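Tol-Pal system protein TolB (Acinetobacter baumannii, PDB 7MX5) is a periplasmic component of the Tol-Pal system, which probably helps the outer membrane invaginate during cell division and helps maintain its integrity. Local coordinates at residues 227-232 against 238-243. Sequence-based numbering, arbitrary orientation.
Sequences SMLFTA and PEIYQM
Six backbone hydrogen bonds pair Met228 with Met243, Phe230 with Tyr241 and Ala232 with Glu239, joining the two middle strands of a four-stranded antiparallel propeller blade as a hairpin. At the turn end the pairing is less regular: Glu239 N reaches Ala232 O from above the carbonyl plane, with an N-H...O angle of 135°. The same Ala232 O lies 3.2 Å from Tyr241 CE1, in plane at that ring's edge.

On the face carrying Phe230 and Tyr241 the main side-chain contact is a CH-pi interaction. CG of Phe230 sits between backbone N and carbonyl carbon (chi1 62°), turning the ring against its neighbour, where Tyr241 CB lies 3.7 Å from the Phe230 centroid. The two ring planes differ by 20° but are slid apart and barely overlap. Ala232 CB touches Tyr241 CE1, and Met243 CB touches Phe230 CE1.

On the other face, Leu229 CD2 meets Ile240 CG2 at 3.8 Å and Gln242 CB at 3.7 Å. Leu229 and Ile240 also touch Ala263 of the following blade, while Thr231 OG1 is hydrogen-bonded to Thr261 O. Backbone bonding thus fixes the strand register, and the face bearing Leu229 and Ile240 packs against the next blade.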
ATOM      1  N   SER A 227       6.481  19.084   8.427  1.00 40.25           N
ATOM      2  CA  SER A 227       5.144  19.657   8.416  1.00 48.43           C
ATOM      3  C   SER A 227       4.106  18.560   8.231  1.00 52.69           C
ATOM      4  O   SER A 227       4.415  17.442   7.810  1.00 50.43           O
ATOM      5  CB  SER A 227       4.997  20.713   7.312  1.00 47.46           C
ATOM      6  OG  SER A 227       6.009  21.699   7.416  1.00 56.26           O
ATOM      7  N   MET A 228       2.860  18.903   8.551  1.00 45.00           N
ATOM      8  CA  MET A 228       1.733  17.994   8.405  1.00 45.15           C
ATOM      9  C   MET A 228       0.509  18.781   7.959  1.00 48.96           C
ATOM     10  O   MET A 228       0.228  19.858   8.491  1.00 44.28           O
ATOM     11  CB  MET A 228       1.431  17.258   9.717  1.00 36.88           C
ATOM     12  CG  MET A 228       0.075  16.566   9.744  1.00 38.55           C
ATOM     13  SD  MET A 228      -0.435  16.064  11.399  1.00 57.04           S
ATOM     14  CE  MET A 228      -1.570  17.393  11.795  1.00 51.50           C
ATOM     15  N   LEU A 229      -0.207  18.243   6.978  1.00 40.12           N
ATOM     16  CA  LEU A 229      -1.473  18.806   6.538  1.00 38.89           C
ATOM     17  C   LEU A 229      -2.630  18.064   7.196  1.00 45.18           C
ATOM     18  O   LEU A 229      -2.530  16.876   7.513  1.00 45.94           O
ATOM     19  CB  LEU A 229      -1.615  18.734   5.016  1.00 42.06           C
ATOM     20  CG  LEU A 229      -0.743  19.674   4.186  1.00 45.79           C
ATOM     21  CD1 LEU A 229      -0.632  19.161   2.762  1.00 45.55           C
ATOM     22  CD2 LEU A 229      -1.291  21.090   4.206  1.00 39.45           C
ATOM     23  N   PHE A 230      -3.733  18.780   7.401  1.00 37.46           N
ATOM     24  CA  PHE A 230      -4.925  18.175   7.975  1.00 46.06           C
ATOM     25  C   PHE A 230      -6.134  19.018   7.604  1.00 51.38           C
ATOM     26  O   PHE A 230      -6.015  20.199   7.270  1.00 42.59           O
ATOM     27  CB  PHE A 230      -4.812  18.023   9.498  1.00 40.94           C
ATOM     28  CG  PHE A 230      -4.663  19.324  10.239  1.00 49.28           C
ATOM     29  CD1 PHE A 230      -3.442  19.979  10.285  1.00 53.90           C
ATOM     30  CD2 PHE A 230      -5.742  19.884  10.903  1.00 48.56           C
ATOM     31  CE1 PHE A 230      -3.305  21.171  10.973  1.00 57.16           C
ATOM     32  CE2 PHE A 230      -5.610  21.075  11.591  1.00 46.03           C
ATOM     33  CZ  PHE A 230      -4.390  21.719  11.628  1.00 52.30           C
ATOM     34  N   THR A 231      -7.303  18.385   7.660  1.00 48.38           N
ATOM     35  CA  THR A 231      -8.567  19.040   7.366  1.00 49.44           C
ATOM     36  C   THR A 231      -9.280  19.396   8.662  1.00 53.50           C
ATOM     37  O   THR A 231      -9.286  18.614   9.618  1.00 46.57           O
ATOM     38  CB  THR A 231      -9.465  18.145   6.509  1.00 58.12           C
ATOM     39  OG1 THR A 231      -8.676  17.492   5.506  1.00 56.15           O
ATOM     40  CG2 THR A 231     -10.551  18.971   5.838  1.00 57.63           C
ATOM     41  N   ALA A 232      -9.881  20.583   8.688  1.00 53.90           N
ATOM     42  CA  ALA A 232     -10.587  21.054   9.869  1.00 59.83           C
ATOM     43  C   ALA A 232     -11.543  22.163   9.461  1.00 56.63           C
ATOM     44  O   ALA A 232     -11.224  22.975   8.589  1.00 58.82           O
ATOM     45  CB  ALA A 232      -9.614  21.555  10.940  1.00 58.29           C
ATOM     46  N   PRO A 238     -15.278  22.339   5.738  1.00 74.50           N
ATOM     47  CA  PRO A 238     -13.904  21.867   5.950  1.00 75.39           C
ATOM     48  C   PRO A 238     -12.897  22.716   5.191  1.00 66.86           C
ATOM     49  O   PRO A 238     -13.190  23.256   4.124  1.00 74.34           O
ATOM     50  CB  PRO A 238     -13.936  20.430   5.415  1.00 75.02           C
ATOM     51  CG  PRO A 238     -15.389  20.048   5.437  1.00 71.39           C
ATOM     52  CD  PRO A 238     -16.115  21.311   5.101  1.00 68.87           C
ATOM     53  N   GLU A 239     -11.699  22.833   5.765  1.00 56.09           N
ATOM     54  CA  GLU A 239     -10.611  23.604   5.180  1.00 57.86           C
ATOM     55  C   GLU A 239      -9.296  22.873   5.420  1.00 56.98           C
ATOM     56  O   GLU A 239      -9.162  22.094   6.366  1.00 50.27           O
ATOM     57  CB  GLU A 239     -10.536  25.022   5.767  1.00 55.22           C
ATOM     58  CG  GLU A 239     -11.118  26.110   4.881  1.00 69.98           C
ATOM     59  CD  GLU A 239     -11.770  27.223   5.675  1.00 80.74           C
ATOM     60  OE1 GLU A 239     -11.599  27.251   6.910  1.00 89.28           O
ATOM     61  OE2 GLU A 239     -12.453  28.071   5.065  1.00 82.87           O
ATOM     62  N   ILE A 240      -8.321  23.141   4.555  1.00 54.95           N
ATOM     63  CA  ILE A 240      -7.004  22.518   4.650  1.00 50.73           C
ATOM     64  C   ILE A 240      -6.087  23.410   5.476  1.00 51.20           C
ATOM     65  O   ILE A 240      -6.008  24.622   5.244  1.00 53.80           O
ATOM     66  CB  ILE A 240      -6.410  22.258   3.256  1.00 49.96           C
ATOM     67  CG1 ILE A 240      -7.165  21.131   2.550  1.00 44.70           C
ATOM     68  CG2 ILE A 240      -4.929  21.920   3.356  1.00 40.18           C
ATOM     69  CD1 ILE A 240      -7.809  21.556   1.253  1.00 59.20           C
ATOM     70  N   TYR A 241      -5.394  22.807   6.438  1.00 54.20           N
ATOM     71  CA  TYR A 241      -4.429  23.495   7.280  1.00 53.73           C
ATOM     72  C   TYR A 241      -3.082  22.795   7.177  1.00 48.21           C
ATOM     73  O   TYR A 241      -3.011  21.576   6.996  1.00 52.58           O
ATOM     74  CB  TYR A 241      -4.887  23.511   8.742  1.00 63.79           C
ATOM     75  CG  TYR A 241      -6.125  24.334   9.004  1.00 65.62           C
ATOM     76  CD1 TYR A 241      -7.391  23.792   8.829  1.00 58.79           C
ATOM     77  CD2 TYR A 241      -6.030  25.658   9.408  1.00 72.72           C
ATOM     78  CE1 TYR A 241      -8.527  24.543   9.062  1.00 64.73           C
ATOM     79  CE2 TYR A 241      -7.162  26.412   9.651  1.00 68.59           C
ATOM     80  CZ  TYR A 241      -8.406  25.854   9.469  1.00 75.11           C
ATOM     81  OH  TYR A 241      -9.532  26.610   9.703  1.00 80.94           O
ATOM     82  N   GLN A 242      -2.009  23.572   7.292  1.00 45.58           N
ATOM     83  CA  GLN A 242      -0.661  23.027   7.381  1.00 47.70           C
ATOM     84  C   GLN A 242      -0.103  23.298   8.770  1.00 52.88           C
ATOM     85  O   GLN A 242      -0.125  24.439   9.242  1.00 59.30           O
ATOM     86  CB  GLN A 242       0.270  23.623   6.323  1.00 54.78           C
ATOM     87  CG  GLN A 242       1.602  22.884   6.238  1.00 48.24           C
ATOM     88  CD  GLN A 242       2.552  23.470   5.216  1.00 51.13           C
ATOM     89  OE1 GLN A 242       2.299  24.533   4.651  1.00 66.30           O
ATOM     90  NE2 GLN A 242       3.658  22.775   4.972  1.00 51.68           N
ATOM     91  N   MET A 243       0.394  22.251   9.416  1.00 48.74           N
ATOM     92  CA  MET A 243       1.014  22.369  10.724  1.00 52.02           C
ATOM     93  C   MET A 243       2.528  22.302  10.602  1.00 49.54           C
ATOM     94  O   MET A 243       3.062  21.577   9.762  1.00 56.39           O
ATOM     95  CB  MET A 243       0.535  21.268  11.668  1.00 51.59           C
ATOM     96  CG  MET A 243       0.570  21.684  13.120  1.00 57.35           C
ATOM     97  SD  MET A 243       0.421  20.307  14.259  1.00 60.83           S
ATOM     98  CE  MET A 243      -0.824  20.956  15.367  1.00 56.14           C
TER